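Arsenic responsive repressor ArsR (Corynebacterium glutamicum ATCC 13032, PDB 6J0E) probably represses transcription as a dimeric winged-helix DNA-binding protein of the ArsR family, releasing its operator when it binds trivalent arsenic. Local coordinates at residues 36-41 with 45-50; 61-66 with 72-77. All blocks are in the same frame, centred on the assembly; numbering follows the deposited sequence.

Contact 1 (36-41 with 45-50); sequences KVLGDP and RILSQL
Leu38 and Leu47 meet through one methyl each, CD2 of Leu38 lying 3.7 Å from CD1 of Leu47, with the two side chains crossing at about a right angle. Leu47 points at the other segment from its CB onward, whereas Leu38 starts off to one side and only its end comes near. Both are buried: Phe86 packs on Leu38 and Leu87 on Leu47.

Pro41 and Arg45 meet differently, one helical turn lying between them. Arg45 N donates to Pro41 O over 3.0 Å, and with an N-H...O angle of 172° the bond is nearly straight. The same carbonyl oxygen lies 3.4 Å from CG of Arg45. A bend at chi3 (-51°) turns the guanidinium back over this turn, placing NH1 4.2 Å from Pro41 CB, with Pro41 O oblique to the guanidinium plane. NH1 is hydrogen-bonded to Ser28 of the second subunit, and Glu29 of that subunit packs on Pro41, so this end of the contact belongs to the dimer interface.

Between the two pairs the chain turns at Gly39, the centre of an inverse gamma turn, and Asp40 takes the N-cap position, its OD1 accepting from Arg43 N. The arrangement is a junction between consecutive helices: helix 28-38 ends, a short turn follows, and Asp40 N-caps helix 41-52, with Pro41 in its first turn, ahead of the helix-turn-helix in the winged-helix domain of ArsR-type repressors.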
loop_
_atom_site.group_PDB
_atom_site.type_symbol
_atom_site.label_atom_id
_atom_site.label_comp_id
_atom_site.label_asym_id
_atom_site.label_seq_id
_atom_site.Cartn_x
_atom_site.Cartn_y
_atom_site.Cartn_z
ATOM N N LYS B 36 5.026 6.298 7.346
ATOM C CA LYS B 36 5.012 7.499 8.127
ATOM C C LYS B 36 5.383 8.703 7.227
ATOM O O LYS B 36 4.647 9.696 7.232
ATOM C CB LYS B 36 5.946 7.279 9.361
ATOM C CG LYS B 36 5.986 8.470 10.239
ATOM C CD LYS B 36 6.745 8.063 11.499
ATOM C CE LYS B 36 6.232 8.823 12.653
ATOM N NZ LYS B 36 6.414 10.272 12.381
ATOM N N VAL B 37 6.349 8.473 6.312
ATOM C CA VAL B 37 6.746 9.438 5.356
ATOM C C VAL B 37 5.577 9.779 4.433
ATOM O O VAL B 37 5.372 10.889 4.087
ATOM C CB VAL B 37 7.978 9.002 4.527
ATOM C CG1 VAL B 37 8.207 9.982 3.384
ATOM C CG2 VAL B 37 9.185 8.973 5.376
ATOM N N LEU B 38 4.825 8.769 4.027
ATOM C CA LEU B 38 3.688 8.909 3.194
ATOM C C LEU B 38 2.458 9.505 3.895
ATOM O O LEU B 38 1.514 9.895 3.276
ATOM C CB LEU B 38 3.300 7.570 2.571
ATOM C CG LEU B 38 4.274 6.994 1.549
ATOM C CD1 LEU B 38 3.677 5.697 1.079
ATOM C CD2 LEU B 38 4.346 7.980 0.286
ATOM N N GLY B 39 2.432 9.538 5.215
ATOM C CA GLY B 39 1.263 10.059 5.957
ATOM C C GLY B 39 1.347 11.534 6.062
ATOM O O GLY B 39 1.036 12.035 7.081
ATOM N N ASP B 40 1.582 12.251 4.976
ATOM C CA ASP B 40 1.478 13.697 4.924
ATOM C C ASP B 40 0.688 14.005 3.611
ATOM O O ASP B 40 1.088 13.599 2.557
ATOM C CB ASP B 40 2.880 14.320 4.847
ATOM C CG ASP B 40 2.830 15.831 4.677
ATOM O OD1 ASP B 40 2.397 16.351 3.667
ATOM O OD2 ASP B 40 3.244 16.523 5.546
ATOM N N PRO B 41 -0.361 14.744 3.663
ATOM C CA PRO B 41 -1.146 15.053 2.454
ATOM C C PRO B 41 -0.469 15.754 1.309
ATOM O O PRO B 41 -0.703 15.380 0.143
ATOM C CB PRO B 41 -2.307 15.990 2.968
ATOM C CG PRO B 41 -2.046 16.188 4.408
ATOM C CD PRO B 41 -0.764 15.552 4.850
ATOM N N ARG B 45 0.063 14.376 -2.582
ATOM C CA ARG B 45 -0.166 15.239 -3.782
ATOM C C ARG B 45 1.024 15.483 -4.690
ATOM O O ARG B 45 0.823 15.535 -5.923
ATOM C CB ARG B 45 -0.784 16.555 -3.398
ATOM C CG ARG B 45 -2.137 16.360 -2.754
ATOM C CD ARG B 45 -3.157 17.514 -2.922
ATOM N NE ARG B 45 -2.577 18.791 -2.553
ATOM C CZ ARG B 45 -2.457 19.308 -1.337
ATOM N NH1 ARG B 45 -2.808 18.650 -0.281
ATOM N NH2 ARG B 45 -1.893 20.514 -1.184
ATOM N N ILE B 46 2.188 15.649 -4.130
ATOM C CA ILE B 46 3.377 15.741 -4.939
ATOM C C ILE B 46 3.448 14.464 -5.690
ATOM O O ILE B 46 3.656 14.518 -6.907
ATOM C CB ILE B 46 4.665 15.999 -4.175
ATOM C CG1 ILE B 46 4.534 17.309 -3.464
ATOM C CG2 ILE B 46 5.824 15.830 -5.137
ATOM C CD1 ILE B 46 5.699 17.810 -2.604
ATOM N N LEU B 47 3.349 13.312 -4.984
ATOM C CA LEU B 47 3.362 12.040 -5.757
ATOM C C LEU B 47 2.376 11.946 -6.856
ATOM O O LEU B 47 2.686 11.394 -7.938
ATOM C CB LEU B 47 3.276 10.794 -4.851
ATOM C CG LEU B 47 4.438 10.767 -4.005
ATOM C CD1 LEU B 47 4.260 9.600 -3.036
ATOM C CD2 LEU B 47 5.745 10.505 -4.814
ATOM N N SER B 48 1.167 12.401 -6.567
ATOM C CA SER B 48 0.120 12.596 -7.610
ATOM C C SER B 48 0.407 13.417 -8.777
ATOM O O SER B 48 0.049 13.053 -9.877
ATOM C CB SER B 48 -1.128 13.223 -6.954
ATOM O OG SER B 48 -2.000 12.176 -6.729
ATOM N N GLN B 49 0.962 14.607 -8.501
ATOM C CA GLN B 49 1.329 15.462 -9.663
ATOM C C GLN B 49 2.429 14.748 -10.516
ATOM O O GLN B 49 2.427 14.864 -11.727
ATOM C CB GLN B 49 1.793 16.836 -9.197
ATOM C CG GLN B 49 0.710 17.599 -8.456
ATOM C CD GLN B 49 -0.212 18.385 -9.418
ATOM O OE1 GLN B 49 -0.031 18.307 -10.655
ATOM N NE2 GLN B 49 -1.232 19.034 -8.874
ATOM N N LEU B 50 3.384 14.036 -9.839
ATOM C CA LEU B 50 4.427 13.388 -10.571
ATOM C C LEU B 50 3.912 12.280 -11.410
ATOM O O LEU B 50 4.212 12.174 -12.647
ATOM C CB LEU B 50 5.516 12.904 -9.619
ATOM C CG LEU B 50 6.206 14.064 -8.924
ATOM C CD1 LEU B 50 7.221 13.433 -7.957
ATOM C CD2 LEU B 50 6.916 15.037 -9.852
#

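Contact 2 (61-66 with 72-77); sequences NELTDL and PTISHH
Ile74 makes all the apolar contacts here, reaching two neighbouring residues of helix 60-67 with two branches. Its CG2 methyl lies 4.0 Å from CB of Leu63, and CD1 of Leu63 touches the same methyl, the two side chains crossing at about a right angle. Its other branch, CG1, comes to 3.9 Å from CG2 of Thr64. The first torsion of Ile74 sets CG1 beside the backbone N and CG2 beside the carbonyl carbon, which divides the branches between Leu63 and Thr64. Val60, Met67 and Leu69 also pack on Ile74, and Leu78 on Leu63.

The polar interaction stays within helix 60-67. Thr64 OG1 donates to Asn61 O over 2.8 Å, approaching at a C=O...O angle of 119° and tilted 33° from the carbonyl plane. Asp65 N reaches this oxygen from the same face, so two donors share it. With chi1 at 59°, OG1 lies between the backbone N and carbonyl carbon of Thr64, while CG2 is left to face Ile74.

No hydrogen bond or salt bridge links the two segments. Thr64 spends its hydroxyl on its own helix and turns its methyl to Ile74, so the helix-turn-helix pair 60-67 and 71-83, the second probably the DNA-recognition helix as in relatives, is held here by shape and hydrophobic burial.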
loop_
_atom_site.group_PDB
_atom_site.type_symbol
_atom_site.label_atom_id
_atom_site.label_comp_id
_atom_site.label_asym_id
_atom_site.label_seq_id
_atom_site.Cartn_x
_atom_site.Cartn_y
_atom_site.Cartn_z
ATOM N N ASN B 61 10.428 24.254 -9.387
ATOM C CA ASN B 61 9.691 25.422 -9.975
ATOM C C ASN B 61 8.411 25.004 -10.633
ATOM O O ASN B 61 7.398 25.632 -10.438
ATOM C CB ASN B 61 10.456 26.183 -11.024
ATOM C CG ASN B 61 11.205 27.287 -10.440
ATOM O OD1 ASN B 61 11.596 27.201 -9.274
ATOM N ND2 ASN B 61 11.440 28.329 -11.223
ATOM N N GLU B 62 8.451 23.895 -11.349
ATOM C CA GLU B 62 7.265 23.425 -12.023
ATOM C C GLU B 62 6.230 22.924 -10.981
ATOM O O GLU B 62 5.010 23.167 -11.092
ATOM C CB GLU B 62 7.656 22.346 -13.018
ATOM C CG GLU B 62 6.474 21.780 -13.823
ATOM C CD GLU B 62 6.822 20.726 -14.926
ATOM O OE1 GLU B 62 8.001 20.420 -15.251
ATOM O OE2 GLU B 62 5.844 20.149 -15.469
ATOM N N LEU B 63 6.708 22.288 -9.920
ATOM C CA LEU B 63 5.750 21.731 -8.973
ATOM C C LEU B 63 5.152 22.892 -8.139
ATOM O O LEU B 63 4.016 22.816 -7.705
ATOM C CB LEU B 63 6.387 20.677 -7.926
ATOM C CG LEU B 63 6.624 19.283 -8.518
ATOM C CD1 LEU B 63 7.628 18.625 -7.540
ATOM C CD2 LEU B 63 5.237 18.635 -8.689
ATOM N N THR B 64 5.959 23.953 -7.882
ATOM C CA THR B 64 5.390 25.072 -7.053
ATOM C C THR B 64 4.293 25.760 -7.926
ATOM O O THR B 64 3.253 26.137 -7.352
ATOM C CB THR B 64 6.360 26.142 -6.648
ATOM O OG1 THR B 64 6.870 26.660 -7.845
ATOM C CG2 THR B 64 7.536 25.612 -5.730
ATOM N N ASP B 65 4.510 25.918 -9.211
ATOM C CA ASP B 65 3.485 26.463 -10.073
ATOM C C ASP B 65 2.201 25.554 -10.048
ATOM O O ASP B 65 1.048 26.053 -9.969
ATOM C CB ASP B 65 4.124 26.696 -11.478
ATOM C CG ASP B 65 3.380 27.787 -12.351
ATOM O OD1 ASP B 65 2.806 28.803 -11.864
ATOM O OD2 ASP B 65 3.402 27.580 -13.568
ATOM N N LEU B 66 2.397 24.246 -10.185
ATOM C CA LEU B 66 1.259 23.276 -10.283
ATOM C C LEU B 66 0.448 23.266 -8.977
ATOM O O LEU B 66 -0.810 23.158 -8.962
ATOM C CB LEU B 66 1.768 21.856 -10.691
ATOM C CG LEU B 66 2.312 21.580 -12.101
ATOM C CD1 LEU B 66 2.859 20.200 -12.118
ATOM C CD2 LEU B 66 1.162 21.690 -13.143
ATOM N N PRO B 72 10.136 26.929 -0.676
ATOM C CA PRO B 72 10.657 26.199 0.560
ATOM C C PRO B 72 9.736 24.991 0.998
ATOM O O PRO B 72 10.230 23.959 1.509
ATOM C CB PRO B 72 10.758 27.348 1.630
ATOM C CG PRO B 72 10.938 28.551 0.727
ATOM C CD PRO B 72 9.949 28.346 -0.391
ATOM N N THR B 73 8.425 25.108 0.802
ATOM C CA THR B 73 7.550 24.007 1.211
ATOM C C THR B 73 7.798 22.781 0.371
ATOM O O THR B 73 8.011 21.645 0.932
ATOM C CB THR B 73 6.074 24.393 1.145
ATOM O OG1 THR B 73 5.876 25.252 2.234
ATOM C CG2 THR B 73 5.166 23.302 1.425
ATOM N N ILE B 74 7.690 22.963 -0.954
ATOM C CA ILE B 74 7.876 21.835 -1.833
ATOM C C ILE B 74 9.299 21.277 -1.719
ATOM O O ILE B 74 9.522 20.080 -1.728
ATOM C CB ILE B 74 7.684 22.220 -3.301
ATOM C CG1 ILE B 74 6.215 22.664 -3.588
ATOM C CG2 ILE B 74 7.992 21.069 -4.237
ATOM C CD1 ILE B 74 5.132 21.650 -3.477
ATOM N N SER B 75 10.305 22.159 -1.646
ATOM C CA SER B 75 11.660 21.678 -1.521
ATOM C C SER B 75 11.822 20.826 -0.241
ATOM O O SER B 75 12.555 19.882 -0.297
ATOM C CB SER B 75 12.709 22.786 -1.491
ATOM O OG SER B 75 12.861 23.232 -2.792
ATOM N N HIS B 76 11.147 21.189 0.856
ATOM C CA HIS B 76 11.296 20.437 2.127
ATOM C C HIS B 76 10.766 18.979 1.873
ATOM O O HIS B 76 11.356 17.974 2.259
ATOM C CB HIS B 76 10.500 21.108 3.223
ATOM C CG HIS B 76 10.338 20.273 4.449
ATOM N ND1 HIS B 76 11.281 20.302 5.453
ATOM C CD2 HIS B 76 9.346 19.465 4.867
ATOM C CE1 HIS B 76 10.890 19.508 6.435
ATOM N NE2 HIS B 76 9.700 19.012 6.111
ATOM N N HIS B 77 9.617 18.926 1.239
ATOM C CA HIS B 77 8.870 17.658 1.010
ATOM C C HIS B 77 9.677 16.805 0.051
ATOM O O HIS B 77 9.772 15.607 0.249
ATOM C CB HIS B 77 7.484 17.890 0.563
ATOM C CG HIS B 77 6.566 18.352 1.658
ATOM N ND1 HIS B 77 6.432 17.666 2.852
ATOM C CD2 HIS B 77 5.731 19.416 1.739
ATOM C CE1 HIS B 77 5.643 18.358 3.658
ATOM N NE2 HIS B 77 5.128 19.365 2.970
#

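Overall arrangement
Helix 41-52 joins the two contacts, whose centres lie about 12 Å apart. In contact 1 it meets the end of helix 28-38; with other side chains it backs the helix pair of contact 2, Ile46 packing on His77 and Gln49 on Leu63 and Leu66. Asp40 also touches His77. Contact 1, nearer the centre of the chain, runs from a buried leucine pair to a partly exposed turn at the second subunit, and mixes apolar packing with a backbone hydrogen bond. Contact 2 is farther out, buried and purely apolar between its segments, and no other chain of the assembly touches it. Thus one helix connects dimer interface and helix-turn-helix.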